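Local coordinates for sensory box/GGDEF domain protein (Colwellia psychrerythraea, PDB 3LYX) that probably senses an unidentified signal through this N-terminal PAS domain and relays it to a GGDEF domain of the kind that makes cyclic di-GMP, at residues R9-A12 and F13-F17; I30-N33 and K34-T38; T61-I64 and T65-I69; V68-A71 and V72-G76. All blocks are in the same frame, centred on the assembly; numbering follows the deposited sequence.

Interaction 1 of 4, residues R9-A12 and F13-F17; sequences RAKA and FDYVF
K11 and Y15 touch one turn apart: the outer chain of K11 slants past one corner of the tyrosine ring, CE of K11 3.6 Å from CE2 of Y15. The bend of K11 at chi2 (77°) turns its outer carbons toward that ring. At the ring's edge, near its plane, O of K11 lies 3.1 Å from CD2 of Y15. One residue on from K11, A12 O takes two backbone bonds, from Y15 N at 2.8 Å and from V16 N at 3.1 Å. CB of A12 also packs on CG1 of V16, 4.2 Å away. This is where the helix running in from the N terminus unwinds into the loop before the first strand of the PAS sheet. Next out, the loop is fixed to the start of helix 34-40: F13 O accepts from N33 ND2, and D14 OD1 from K34 N. Toward the second subunit, Y15 packs on V99 and K11 on L112, while R9 NE makes a salt bridge to D31, all three on that other chain. A glycine in place of Y15 would probably leave the outer carbons of K11 without this neighbour and open a gap against V99 of the second subunit.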
ATOM      1  N   ARG B   9       2.648  -8.574   5.931  1.00 34.63           N
ATOM      2  CA  ARG B   9       2.961  -7.263   5.390  1.00 34.34           C
ATOM      3  C   ARG B   9       3.029  -7.324   3.871  1.00 34.32           C
ATOM      4  O   ARG B   9       2.592  -6.404   3.189  1.00 33.29           O
ATOM      5  CB  ARG B   9       4.279  -6.745   5.978  1.00 35.16           C
ATOM      6  CG  ARG B   9       4.185  -6.441   7.467  1.00 31.95           C
ATOM      7  CD  ARG B   9       5.317  -5.554   7.941  1.00 34.24           C
ATOM      8  NE  ARG B   9       5.033  -5.011   9.264  1.00 31.44           N
ATOM      9  CZ  ARG B   9       5.695  -4.001   9.821  1.00 35.73           C
ATOM     10  NH1 ARG B   9       6.696  -3.414   9.173  1.00 32.69           N
ATOM     11  NH2 ARG B   9       5.339  -3.562  11.020  1.00 34.27           N
ATOM     12  N   ALA B  10       3.570  -8.419   3.345  1.00 34.73           N
ATOM     13  CA  ALA B  10       3.674  -8.596   1.900  1.00 35.01           C
ATOM     14  C   ALA B  10       2.275  -8.794   1.318  1.00 35.75           C
ATOM     15  O   ALA B  10       1.989  -8.391   0.189  1.00 34.10           O
ATOM     16  CB  ALA B  10       4.556  -9.798   1.581  1.00 34.58           C
ATOM     17  N   LYS B  11       1.402  -9.410   2.107  1.00 35.12           N
ATOM     18  CA  LYS B  11       0.026  -9.662   1.690  1.00 36.66           C
ATOM     19  C   LYS B  11      -0.669  -8.391   1.199  1.00 35.93           C
ATOM     20  O   LYS B  11      -1.389  -8.418   0.202  1.00 35.65           O
ATOM     21  CB  LYS B  11      -0.757 -10.264   2.863  1.00 38.83           C
ATOM     22  CG  LYS B  11      -2.255 -10.412   2.647  1.00 41.27           C
ATOM     23  CD  LYS B  11      -2.596 -11.595   1.763  1.00 40.16           C
ATOM     24  CE  LYS B  11      -4.087 -11.903   1.849  1.00 40.62           C
ATOM     25  NZ  LYS B  11      -4.450 -13.173   1.166  1.00 39.84           N
ATOM     26  N   ALA B  12      -0.456  -7.276   1.897  1.00 35.05           N
ATOM     27  CA  ALA B  12      -1.085  -6.012   1.519  1.00 33.57           C
ATOM     28  C   ALA B  12      -0.680  -5.552   0.118  1.00 32.07           C
ATOM     29  O   ALA B  12      -1.413  -4.803  -0.544  1.00 29.04           O
ATOM     30  CB  ALA B  12      -0.742  -4.930   2.540  1.00 33.48           C
ATOM     31  N   PHE B  13       0.489  -6.005  -0.323  1.00 31.87           N
ATOM     32  CA  PHE B  13       1.035  -5.653  -1.633  1.00 31.42           C
ATOM     33  C   PHE B  13       0.001  -5.568  -2.757  1.00 29.43           C
ATOM     34  O   PHE B  13      -0.167  -4.516  -3.372  1.00 28.56           O
ATOM     35  CB  PHE B  13       2.120  -6.658  -2.020  1.00 34.59           C
ATOM     36  CG  PHE B  13       2.911  -6.270  -3.239  1.00 35.53           C
ATOM     37  CD1 PHE B  13       3.794  -5.198  -3.195  1.00 34.08           C
ATOM     38  CD2 PHE B  13       2.806  -7.006  -4.417  1.00 35.47           C
ATOM     39  CE1 PHE B  13       4.567  -4.866  -4.305  1.00 35.83           C
ATOM     40  CE2 PHE B  13       3.576  -6.683  -5.534  1.00 36.81           C
ATOM     41  CZ  PHE B  13       4.458  -5.611  -5.477  1.00 34.87           C
ATOM     42  N   ASP B  14      -0.698  -6.662  -3.036  1.00 29.41           N
ATOM     43  CA  ASP B  14      -1.683  -6.625  -4.111  1.00 31.21           C
ATOM     44  C   ASP B  14      -3.071  -6.127  -3.733  1.00 31.13           C
ATOM     45  O   ASP B  14      -4.008  -6.265  -4.518  1.00 31.55           O
ATOM     46  CB  ASP B  14      -1.801  -7.992  -4.798  1.00 32.86           C
ATOM     47  CG  ASP B  14      -0.745  -8.193  -5.883  1.00 34.12           C
ATOM     48  OD1 ASP B  14      -0.500  -7.241  -6.656  1.00 29.58           O
ATOM     49  OD2 ASP B  14      -0.169  -9.299  -5.968  1.00 35.72           O
ATOM     50  N   TYR B  15      -3.202  -5.531  -2.551  1.00 28.93           N
ATOM     51  CA  TYR B  15      -4.499  -5.016  -2.119  1.00 30.87           C
ATOM     52  C   TYR B  15      -4.551  -3.504  -1.938  1.00 30.93           C
ATOM     53  O   TYR B  15      -5.628  -2.924  -1.916  1.00 29.75           O
ATOM     54  CB  TYR B  15      -4.936  -5.715  -0.833  1.00 31.78           C
ATOM     55  CG  TYR B  15      -5.262  -7.169  -1.063  1.00 31.92           C
ATOM     56  CD1 TYR B  15      -6.396  -7.537  -1.781  1.00 32.91           C
ATOM     57  CD2 TYR B  15      -4.428  -8.174  -0.586  1.00 32.98           C
ATOM     58  CE1 TYR B  15      -6.695  -8.870  -2.019  1.00 35.16           C
ATOM     59  CE2 TYR B  15      -4.717  -9.510  -0.819  1.00 36.13           C
ATOM     60  CZ  TYR B  15      -5.856  -9.850  -1.535  1.00 36.26           C
ATOM     61  OH  TYR B  15      -6.174 -11.172  -1.745  1.00 38.00           O
ATOM     62  N   VAL B  16      -3.395  -2.861  -1.813  1.00 29.24           N
ATOM     63  CA  VAL B  16      -3.370  -1.412  -1.645  1.00 29.43           C
ATOM     64  C   VAL B  16      -3.727  -0.682  -2.945  1.00 30.36           C
ATOM     65  O   VAL B  16      -3.615  -1.242  -4.037  1.00 29.34           O
ATOM     66  CB  VAL B  16      -1.976  -0.933  -1.156  1.00 31.18           C
ATOM     67  CG1 VAL B  16      -1.662  -1.545   0.210  1.00 29.04           C
ATOM     68  CG2 VAL B  16      -0.895  -1.324  -2.177  1.00 28.70           C
ATOM     69  N   PHE B  17      -4.167   0.564  -2.824  1.00 29.55           N
ATOM     70  CA  PHE B  17      -4.524   1.361  -3.990  1.00 28.06           C
ATOM     71  C   PHE B  17      -3.245   1.956  -4.567  1.00 27.59           C
ATOM     72  O   PHE B  17      -3.185   2.324  -5.738  1.00 25.86           O
ATOM     73  CB  PHE B  17      -5.485   2.479  -3.595  1.00 29.94           C
ATOM     74  CG  PHE B  17      -5.841   3.405  -4.726  1.00 31.81           C
ATOM     75  CD1 PHE B  17      -6.456   2.918  -5.880  1.00 32.42           C
ATOM     76  CD2 PHE B  17      -5.577   4.771  -4.631  1.00 33.73           C
ATOM     77  CE1 PHE B  17      -6.805   3.782  -6.929  1.00 31.65           C
ATOM     78  CE2 PHE B  17      -5.920   5.643  -5.669  1.00 35.45           C
ATOM     79  CZ  PHE B  17      -6.537   5.145  -6.823  1.00 32.35           C
TER

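Interaction 2 of 4, residues I30-N33 and K34-T38; sequences IDWN and KGSET
The backbone runs extended through W32 and N33, then folds into helix from K34 on, with N33 at the N-cap position. N33 holds the first turn with its side chain: OD1 accepts from S36 N at 3.1 Å, the donor lying above the amide plane rather than in it. Its CG sits between the backbone N and the carbonyl carbon (chi1 68°), which folds the amide back over the start of the helix. S36 OG is also 3.1 Å from N33 OD1, but its proton has I20 O as a rival acceptor. The backbone O of N33 adds weak bonds, from S36 N at 3.0 Å and from E37 N at 3.4 Å. More bonds grip the amide from outside: OD1 also accepts from I20 N, and ND2 donates to D18 O, so this buried group is held at both ends.

W32 meets the same turn from the other flank. CB of S36 sits over the middle of its six-membered ring, a CH-pi contact of 3.4 Å to the centroid and 13° from the normal. The indole NE1 bonds to Y42 O, and the ring touches Y40, K44 and A47. An alanine at W32 would probably uncover CB of S36, open a gap beside the helix and leave Y42 O without this donor. An asparagine-capped step from strand 29-32, the second of the PAS sheet, into helix 34-40 is what these residues build.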
ATOM      1  N   ILE B  30      11.164  -5.397 -11.208  1.00 27.60           N
ATOM      2  CA  ILE B  30      11.295  -6.736 -10.674  1.00 28.40           C
ATOM      3  C   ILE B  30      10.027  -7.177  -9.943  1.00 27.16           C
ATOM      4  O   ILE B  30       9.801  -8.368  -9.761  1.00 30.01           O
ATOM      5  CB  ILE B  30      12.530  -6.848  -9.752  1.00 29.17           C
ATOM      6  CG1 ILE B  30      12.526  -5.719  -8.718  1.00 29.90           C
ATOM      7  CG2 ILE B  30      13.805  -6.821 -10.593  1.00 30.22           C
ATOM      8  CD1 ILE B  30      13.673  -5.810  -7.722  1.00 32.56           C
ATOM      9  N   ASP B  31       9.206  -6.215  -9.527  1.00 28.84           N
ATOM     10  CA  ASP B  31       7.928  -6.515  -8.870  1.00 27.02           C
ATOM     11  C   ASP B  31       6.953  -5.396  -9.222  1.00 26.09           C
ATOM     12  O   ASP B  31       7.346  -4.245  -9.422  1.00 26.74           O
ATOM     13  CB  ASP B  31       8.072  -6.689  -7.352  1.00 28.21           C
ATOM     14  CG  ASP B  31       7.178  -7.827  -6.806  1.00 31.79           C
ATOM     15  OD1 ASP B  31       7.425  -8.306  -5.683  1.00 35.71           O
ATOM     16  OD2 ASP B  31       6.228  -8.249  -7.500  1.00 33.24           O
ATOM     17  N   TRP B  32       5.677  -5.754  -9.303  1.00 24.22           N
ATOM     18  CA  TRP B  32       4.623  -4.847  -9.739  1.00 23.87           C
ATOM     19  C   TRP B  32       3.331  -5.349  -9.092  1.00 25.37           C
ATOM     20  O   TRP B  32       3.020  -6.532  -9.204  1.00 26.32           O
ATOM     21  CB  TRP B  32       4.588  -4.974 -11.275  1.00 24.57           C
ATOM     22  CG  TRP B  32       3.580  -4.202 -12.064  1.00 21.85           C
ATOM     23  CD1 TRP B  32       2.334  -4.618 -12.434  1.00 23.78           C
ATOM     24  CD2 TRP B  32       3.775  -2.925 -12.677  1.00 23.06           C
ATOM     25  NE1 TRP B  32       1.743  -3.685 -13.248  1.00 25.25           N
ATOM     26  CE2 TRP B  32       2.605  -2.632 -13.413  1.00 23.02           C
ATOM     27  CE3 TRP B  32       4.827  -1.998 -12.677  1.00 21.25           C
ATOM     28  CZ2 TRP B  32       2.456  -1.453 -14.142  1.00 22.73           C
ATOM     29  CZ3 TRP B  32       4.680  -0.824 -13.402  1.00 19.95           C
ATOM     30  CH2 TRP B  32       3.502  -0.562 -14.125  1.00 25.09           C
ATOM     31  N   ASN B  33       2.589  -4.475  -8.410  1.00 27.48           N
ATOM     32  CA  ASN B  33       1.342  -4.902  -7.763  1.00 26.62           C
ATOM     33  C   ASN B  33       0.131  -4.481  -8.589  1.00 26.08           C
ATOM     34  O   ASN B  33       0.271  -3.785  -9.598  1.00 26.57           O
ATOM     35  CB  ASN B  33       1.238  -4.322  -6.342  1.00 24.97           C
ATOM     36  CG  ASN B  33       1.047  -2.811  -6.334  1.00 26.02           C
ATOM     37  OD1 ASN B  33       1.368  -2.128  -7.305  1.00 24.84           O
ATOM     38  ND2 ASN B  33       0.537  -2.282  -5.225  1.00 24.08           N
ATOM     39  N   LYS B  34      -1.057  -4.900  -8.161  1.00 26.66           N
ATOM     40  CA  LYS B  34      -2.291  -4.580  -8.875  1.00 27.45           C
ATOM     41  C   LYS B  34      -2.476  -3.079  -9.009  1.00 27.33           C
ATOM     42  O   LYS B  34      -2.959  -2.588 -10.036  1.00 26.33           O
ATOM     43  CB  LYS B  34      -3.498  -5.178  -8.152  1.00 30.74           C
ATOM     44  CG  LYS B  34      -3.420  -6.689  -7.920  1.00 36.10           C
ATOM     45  CD  LYS B  34      -3.359  -7.476  -9.228  1.00 39.74           C
ATOM     46  CE  LYS B  34      -3.249  -8.976  -8.958  1.00 42.86           C
ATOM     47  NZ  LYS B  34      -3.224  -9.795 -10.211  1.00 43.67           N
ATOM     48  N   GLY B  35      -2.093  -2.354  -7.958  1.00 26.40           N
ATOM     49  CA  GLY B  35      -2.207  -0.908  -7.973  1.00 25.91           C
ATOM     50  C   GLY B  35      -1.511  -0.280  -9.167  1.00 24.57           C
ATOM     51  O   GLY B  35      -2.025   0.662  -9.765  1.00 24.31           O
ATOM     52  N   SER B  36      -0.338  -0.799  -9.519  1.00 25.85           N
ATOM     53  CA  SER B  36       0.400  -0.257 -10.654  1.00 27.18           C
ATOM     54  C   SER B  36      -0.307  -0.604 -11.962  1.00 26.51           C
ATOM     55  O   SER B  36      -0.295   0.180 -12.910  1.00 25.95           O
ATOM     56  CB  SER B  36       1.833  -0.792 -10.659  1.00 28.91           C
ATOM     57  OG  SER B  36       2.556  -0.308  -9.535  1.00 31.24           O
ATOM     58  N   GLU B  37      -0.927  -1.778 -12.014  1.00 29.25           N
ATOM     59  CA  GLU B  37      -1.654  -2.173 -13.213  1.00 29.76           C
ATOM     60  C   GLU B  37      -2.793  -1.183 -13.448  1.00 29.92           C
ATOM     61  O   GLU B  37      -3.012  -0.734 -14.572  1.00 29.55           O
ATOM     62  CB  GLU B  37      -2.218  -3.588 -13.076  1.00 32.26           C
ATOM     63  CG  GLU B  37      -3.315  -3.891 -14.099  1.00 34.94           C
ATOM     64  CD  GLU B  37      -3.575  -5.376 -14.281  1.00 35.53           C
ATOM     65  OE1 GLU B  37      -3.516  -6.129 -13.290  1.00 39.45           O
ATOM     66  OE2 GLU B  37      -3.855  -5.785 -15.425  1.00 36.60           O
ATOM     67  N   THR B  38      -3.506  -0.840 -12.377  1.00 30.98           N
ATOM     68  CA  THR B  38      -4.616   0.105 -12.459  1.00 27.30           C
ATOM     69  C   THR B  38      -4.124   1.485 -12.861  1.00 26.77           C
ATOM     70  O   THR B  38      -4.746   2.157 -13.682  1.00 28.42           O
ATOM     71  CB  THR B  38      -5.365   0.242 -11.101  1.00 28.82           C
ATOM     72  OG1 THR B  38      -5.952  -1.014 -10.736  1.00 29.00           O
ATOM     73  CG2 THR B  38      -6.476   1.282 -11.203  1.00 28.62           C
TER

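Interaction 3 of 4, residues T61-I64 and T65-I69; sequences TEHI and TSEVI
Residues T61 to I69 form one unbroken run of alpha helix, in which the carbonyls of T61, E62, H63 and I64 receive the N-H groups four residues on; the T65 N to T61 O bond, at 2.9 Å, is close to straight (171°). Two of these carbonyls carry a second bond from a hydroxyl. T65 OG1 reaches T61 O at 2.9 Å from above the carbonyl plane, because its first torsion sets OG1 anti to its own carbonyl carbon and thus back toward the preceding turn. S66 repeats this at E62: OG donates to E62 O at 2.9 Å, and S66 N and S66 OG come to that oxygen from opposite faces of its plane. Each hydroxyl thus spends its proton on the helix's own backbone.

H63 and E67 meet on another flank. CG of E67 stands over one face of the imidazole, offset toward its rim, a CH-pi contact of 3.9 Å to the ring centroid. The carboxylate goes on past the ring with its plane turned 29° from it, bringing OE2 of E67 to 3.6 Å from CE1 of H63. That nearby negative charge would tend to favour a protonated imidazole. Round from these polar residues, I64 and V68 cross, CG2 to CG2 at 4.0 Å. I64 leans on I82 and V68 on W78, both of strand 78-85, while T61 OG1 bonds to H56 in the preceding loop. The outcome is an amphipathic helix, the long connecting helix of the PAS fold, whose apolar side packs on the sheet.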
ATOM      1  N   THR B  61      12.659  11.237 -18.805  1.00 38.43           N
ATOM      2  CA  THR B  61      13.559  10.222 -18.265  1.00 37.20           C
ATOM      3  C   THR B  61      14.893  10.630 -17.664  1.00 36.41           C
ATOM      4  O   THR B  61      15.117  10.444 -16.464  1.00 37.62           O
ATOM      5  CB  THR B  61      13.828   9.113 -19.294  1.00 38.81           C
ATOM      6  OG1 THR B  61      12.590   8.478 -19.632  1.00 37.62           O
ATOM      7  CG2 THR B  61      14.780   8.064 -18.714  1.00 39.91           C
ATOM      8  N   GLU B  62      15.791  11.168 -18.479  1.00 36.13           N
ATOM      9  CA  GLU B  62      17.100  11.549 -17.969  1.00 33.81           C
ATOM     10  C   GLU B  62      17.039  12.513 -16.787  1.00 31.76           C
ATOM     11  O   GLU B  62      17.804  12.376 -15.830  1.00 31.61           O
ATOM     12  CB  GLU B  62      17.960  12.119 -19.104  1.00 37.05           C
ATOM     13  CG  GLU B  62      18.306  11.073 -20.171  1.00 39.61           C
ATOM     14  CD  GLU B  62      19.350  11.548 -21.172  1.00 42.19           C
ATOM     15  OE1 GLU B  62      19.108  12.564 -21.860  1.00 41.74           O
ATOM     16  OE2 GLU B  62      20.414  10.900 -21.272  1.00 41.21           O
ATOM     17  N   HIS B  63      16.114  13.467 -16.834  1.00 30.91           N
ATOM     18  CA  HIS B  63      15.974  14.437 -15.747  1.00 30.52           C
ATOM     19  C   HIS B  63      15.515  13.751 -14.453  1.00 29.73           C
ATOM     20  O   HIS B  63      16.137  13.893 -13.396  1.00 29.28           O
ATOM     21  CB  HIS B  63      14.973  15.535 -16.144  1.00 29.62           C
ATOM     22  CG  HIS B  63      14.673  16.510 -15.044  1.00 30.08           C
ATOM     23  ND1 HIS B  63      15.616  17.379 -14.539  1.00 28.80           N
ATOM     24  CD2 HIS B  63      13.540  16.730 -14.333  1.00 29.69           C
ATOM     25  CE1 HIS B  63      15.079  18.092 -13.563  1.00 30.84           C
ATOM     26  NE2 HIS B  63      13.820  17.715 -13.417  1.00 29.83           N
ATOM     27  N   ILE B  64      14.416  13.009 -14.547  1.00 32.35           N
ATOM     28  CA  ILE B  64      13.870  12.303 -13.395  1.00 32.34           C
ATOM     29  C   ILE B  64      14.907  11.379 -12.755  1.00 33.37           C
ATOM     30  O   ILE B  64      15.086  11.389 -11.538  1.00 34.19           O
ATOM     31  CB  ILE B  64      12.624  11.484 -13.803  1.00 33.15           C
ATOM     32  CG1 ILE B  64      11.490  12.442 -14.186  1.00 31.16           C
ATOM     33  CG2 ILE B  64      12.206  10.554 -12.662  1.00 30.46           C
ATOM     34  CD1 ILE B  64      10.261  11.759 -14.744  1.00 32.96           C
ATOM     35  N   THR B  65      15.598  10.595 -13.579  1.00 35.45           N
ATOM     36  CA  THR B  65      16.613   9.672 -13.085  1.00 37.11           C
ATOM     37  C   THR B  65      17.731  10.403 -12.348  1.00 39.32           C
ATOM     38  O   THR B  65      18.236   9.907 -11.347  1.00 40.45           O
ATOM     39  CB  THR B  65      17.243   8.846 -14.238  1.00 39.41           C
ATOM     40  OG1 THR B  65      16.211   8.220 -15.013  1.00 38.41           O
ATOM     41  CG2 THR B  65      18.174   7.771 -13.676  1.00 37.66           C
ATOM     42  N   SER B  66      18.121  11.582 -12.837  1.00 38.62           N
ATOM     43  CA  SER B  66      19.195  12.337 -12.191  1.00 37.77           C
ATOM     44  C   SER B  66      18.756  12.909 -10.858  1.00 35.98           C
ATOM     45  O   SER B  66      19.538  12.959  -9.913  1.00 36.63           O
ATOM     46  CB  SER B  66      19.681  13.484 -13.088  1.00 37.96           C
ATOM     47  OG  SER B  66      20.214  12.996 -14.305  1.00 40.46           O
ATOM     48  N   GLU B  67      17.507  13.350 -10.782  1.00 36.48           N
ATOM     49  CA  GLU B  67      16.983  13.917  -9.546  1.00 35.02           C
ATOM     50  C   GLU B  67      16.795  12.819  -8.492  1.00 33.49           C
ATOM     51  O   GLU B  67      17.061  13.034  -7.305  1.00 30.93           O
ATOM     52  CB  GLU B  67      15.656  14.632  -9.821  1.00 37.59           C
ATOM     53  CG  GLU B  67      15.760  15.831 -10.776  1.00 39.67           C
ATOM     54  CD  GLU B  67      16.689  16.931 -10.261  1.00 41.91           C
ATOM     55  OE1 GLU B  67      16.543  17.335  -9.091  1.00 41.17           O
ATOM     56  OE2 GLU B  67      17.562  17.395 -11.026  1.00 41.67           O
ATOM     57  N   VAL B  68      16.350  11.643  -8.928  1.00 33.97           N
ATOM     58  CA  VAL B  68      16.144  10.516  -8.019  1.00 35.73           C
ATOM     59  C   VAL B  68      17.459  10.122  -7.355  1.00 36.26           C
ATOM     60  O   VAL B  68      17.561  10.082  -6.124  1.00 37.18           O
ATOM     61  CB  VAL B  68      15.572   9.284  -8.766  1.00 35.34           C
ATOM     62  CG1 VAL B  68      15.459   8.098  -7.812  1.00 36.21           C
ATOM     63  CG2 VAL B  68      14.211   9.616  -9.345  1.00 34.59           C
ATOM     64  N   ILE B  69      18.462   9.834  -8.183  1.00 36.86           N
ATOM     65  CA  ILE B  69      19.783   9.455  -7.693  1.00 38.46           C
ATOM     66  C   ILE B  69      20.314  10.547  -6.771  1.00 38.36           C
ATOM     67  O   ILE B  69      20.788  10.275  -5.660  1.00 35.47           O
ATOM     68  CB  ILE B  69      20.781   9.257  -8.872  1.00 41.20           C
ATOM     69  CG1 ILE B  69      20.570   7.887  -9.520  1.00 42.32           C
ATOM     70  CG2 ILE B  69      22.223   9.374  -8.374  1.00 42.67           C
ATOM     71  CD1 ILE B  69      19.180   7.655 -10.057  1.00 43.98           C
TER

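Interaction 4 of 4, residues V68-A71 and V72-G76; sequences VISA and VENQG
V72 N bonds to V68 O at 2.8 Å and E73 N to I69 O, in the regular alpha-helical pattern of main-chain bonds; N74 N to S70 O is longer at 3.2 Å, and Q75 N to A71 O is short at 2.7 Å. A71 O is where the helix starts to run out: besides Q75 N it draws weak bonds from N74 N and from G76 N, the last at 3.4 Å. G76 N also makes a weak bond to V72 O.

Apolar contacts come next. V72 lies one turn beyond V68, with CG1 of V68 and CG2 of V72 4.3 Å apart. CG2 of V72 lies beside the backbone N (the CG1 branch at chi1 172°), which turns it back along the helix to 3.2 Å from O of V68. These valines lie on the side of the helix toward the sheet, where V68 also reaches C98, V72 touches P100 and A71 meets W78.

On the solvent side, mixed polar and apolar contacts run along the helix. The extended chain of E73 slants across I69, its carboxylate carbon CD 3.8 Å from CG2 of I69, an apolar contact made by the methyl branch. N74 lays its amide beside the previous turn, CG 3.5 Å from O of S70. G76 then leaves helical angles with phi at +83°, where a side chain would press on the carbonyl oxygen of Q75. A glycine C-terminus of this kind ends the long PAS connecting helix and turns the chain toward strand 78-85.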
ATOM      1  N   VAL B  68      16.350  11.643  -8.928  1.00 33.97           N
ATOM      2  CA  VAL B  68      16.144  10.516  -8.019  1.00 35.73           C
ATOM      3  C   VAL B  68      17.459  10.122  -7.355  1.00 36.26           C
ATOM      4  O   VAL B  68      17.561  10.082  -6.124  1.00 37.18           O
ATOM      5  CB  VAL B  68      15.572   9.284  -8.766  1.00 35.34           C
ATOM      6  CG1 VAL B  68      15.459   8.098  -7.812  1.00 36.21           C
ATOM      7  CG2 VAL B  68      14.211   9.616  -9.345  1.00 34.59           C
ATOM      8  N   ILE B  69      18.462   9.834  -8.183  1.00 36.86           N
ATOM      9  CA  ILE B  69      19.783   9.455  -7.693  1.00 38.46           C
ATOM     10  C   ILE B  69      20.314  10.547  -6.771  1.00 38.36           C
ATOM     11  O   ILE B  69      20.788  10.275  -5.660  1.00 35.47           O
ATOM     12  CB  ILE B  69      20.781   9.257  -8.872  1.00 41.20           C
ATOM     13  CG1 ILE B  69      20.570   7.887  -9.520  1.00 42.32           C
ATOM     14  CG2 ILE B  69      22.223   9.374  -8.374  1.00 42.67           C
ATOM     15  CD1 ILE B  69      19.180   7.655 -10.057  1.00 43.98           C
ATOM     16  N   SER B  70      20.228  11.788  -7.239  1.00 36.89           N
ATOM     17  CA  SER B  70      20.704  12.924  -6.469  1.00 39.39           C
ATOM     18  C   SER B  70      20.010  13.020  -5.116  1.00 40.50           C
ATOM     19  O   SER B  70      20.657  13.221  -4.085  1.00 41.10           O
ATOM     20  CB  SER B  70      20.477  14.218  -7.255  1.00 39.81           C
ATOM     21  OG  SER B  70      21.044  15.322  -6.578  1.00 41.49           O
ATOM     22  N   ALA B  71      18.688  12.882  -5.121  1.00 40.24           N
ATOM     23  CA  ALA B  71      17.909  12.958  -3.890  1.00 39.70           C
ATOM     24  C   ALA B  71      18.265  11.821  -2.927  1.00 39.23           C
ATOM     25  O   ALA B  71      18.445  12.042  -1.730  1.00 38.56           O
ATOM     26  CB  ALA B  71      16.418  12.927  -4.216  1.00 42.15           C
ATOM     27  N   VAL B  72      18.367  10.606  -3.455  1.00 38.86           N
ATOM     28  CA  VAL B  72      18.701   9.440  -2.640  1.00 39.24           C
ATOM     29  C   VAL B  72      20.089   9.568  -2.001  1.00 39.45           C
ATOM     30  O   VAL B  72      20.264   9.250  -0.822  1.00 38.80           O
ATOM     31  CB  VAL B  72      18.614   8.143  -3.487  1.00 39.31           C
ATOM     32  CG1 VAL B  72      19.152   6.952  -2.704  1.00 37.98           C
ATOM     33  CG2 VAL B  72      17.158   7.889  -3.878  1.00 37.89           C
ATOM     34  N   GLU B  73      21.068  10.050  -2.766  1.00 39.38           N
ATOM     35  CA  GLU B  73      22.426  10.225  -2.248  1.00 41.17           C
ATOM     36  C   GLU B  73      22.468  11.234  -1.101  1.00 41.58           C
ATOM     37  O   GLU B  73      23.247  11.082  -0.165  1.00 41.26           O
ATOM     38  CB  GLU B  73      23.377  10.723  -3.341  1.00 42.14           C
ATOM     39  CG  GLU B  73      23.553   9.828  -4.553  1.00 43.85           C
ATOM     40  CD  GLU B  73      24.590  10.394  -5.522  1.00 47.20           C
ATOM     41  OE1 GLU B  73      24.491  11.592  -5.867  1.00 46.91           O
ATOM     42  OE2 GLU B  73      25.503   9.646  -5.937  1.00 48.75           O
ATOM     43  N   ASN B  74      21.637  12.268  -1.185  1.00 42.05           N
ATOM     44  CA  ASN B  74      21.596  13.313  -0.167  1.00 43.21           C
ATOM     45  C   ASN B  74      20.689  13.014   1.016  1.00 43.68           C
ATOM     46  O   ASN B  74      21.126  13.065   2.165  1.00 42.87           O
ATOM     47  CB  ASN B  74      21.145  14.640  -0.784  1.00 46.54           C
ATOM     48  CG  ASN B  74      22.189  15.254  -1.694  1.00 48.14           C
ATOM     49  OD1 ASN B  74      21.896  16.192  -2.436  1.00 51.08           O
ATOM     50  ND2 ASN B  74      23.412  14.741  -1.636  1.00 49.59           N
ATOM     51  N   GLN B  75      19.421  12.725   0.737  1.00 42.45           N
ATOM     52  CA  GLN B  75      18.451  12.453   1.796  1.00 42.88           C
ATOM     53  C   GLN B  75      18.104  10.981   1.987  1.00 41.38           C
ATOM     54  O   GLN B  75      17.475  10.617   2.983  1.00 42.87           O
ATOM     55  CB  GLN B  75      17.156  13.235   1.543  1.00 45.31           C
ATOM     56  CG  GLN B  75      17.306  14.744   1.585  1.00 47.54           C
ATOM     57  CD  GLN B  75      17.830  15.237   2.919  1.00 48.97           C
ATOM     58  OE1 GLN B  75      17.227  14.995   3.967  1.00 50.40           O
ATOM     59  NE2 GLN B  75      18.962  15.937   2.889  1.00 48.89           N
ATOM     60  N   GLY B  76      18.499  10.140   1.039  1.00 39.41           N
ATOM     61  CA  GLY B  76      18.197   8.727   1.154  1.00 36.78           C
ATOM     62  C   GLY B  76      16.793   8.423   0.673  1.00 37.48           C
ATOM     63  O   GLY B  76      16.294   7.311   0.830  1.00 38.96           O
TER

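From the N terminus, interaction 1 closes the exit of helix 3-11 and interaction 2 the step from strand 29-32 into helix 34-40. Strand 19-24 lies between them in sequence, yet they touch directly, with centres 10 Å apart, so the loop after the first helix is tied to the second strand and its cap. Interactions 3 and 4 follow along helix 61-75 and overlap at V68 and I69, one leading into the other; nothing else crosses or nests. Interaction 3 lies across the centre of the chain from interactions 1 and 2, its nearest atoms about 17 Å and 14 Å away. The antiparallel PAS sheet joins the two regions through its edge strands, 29-32 and 78-85.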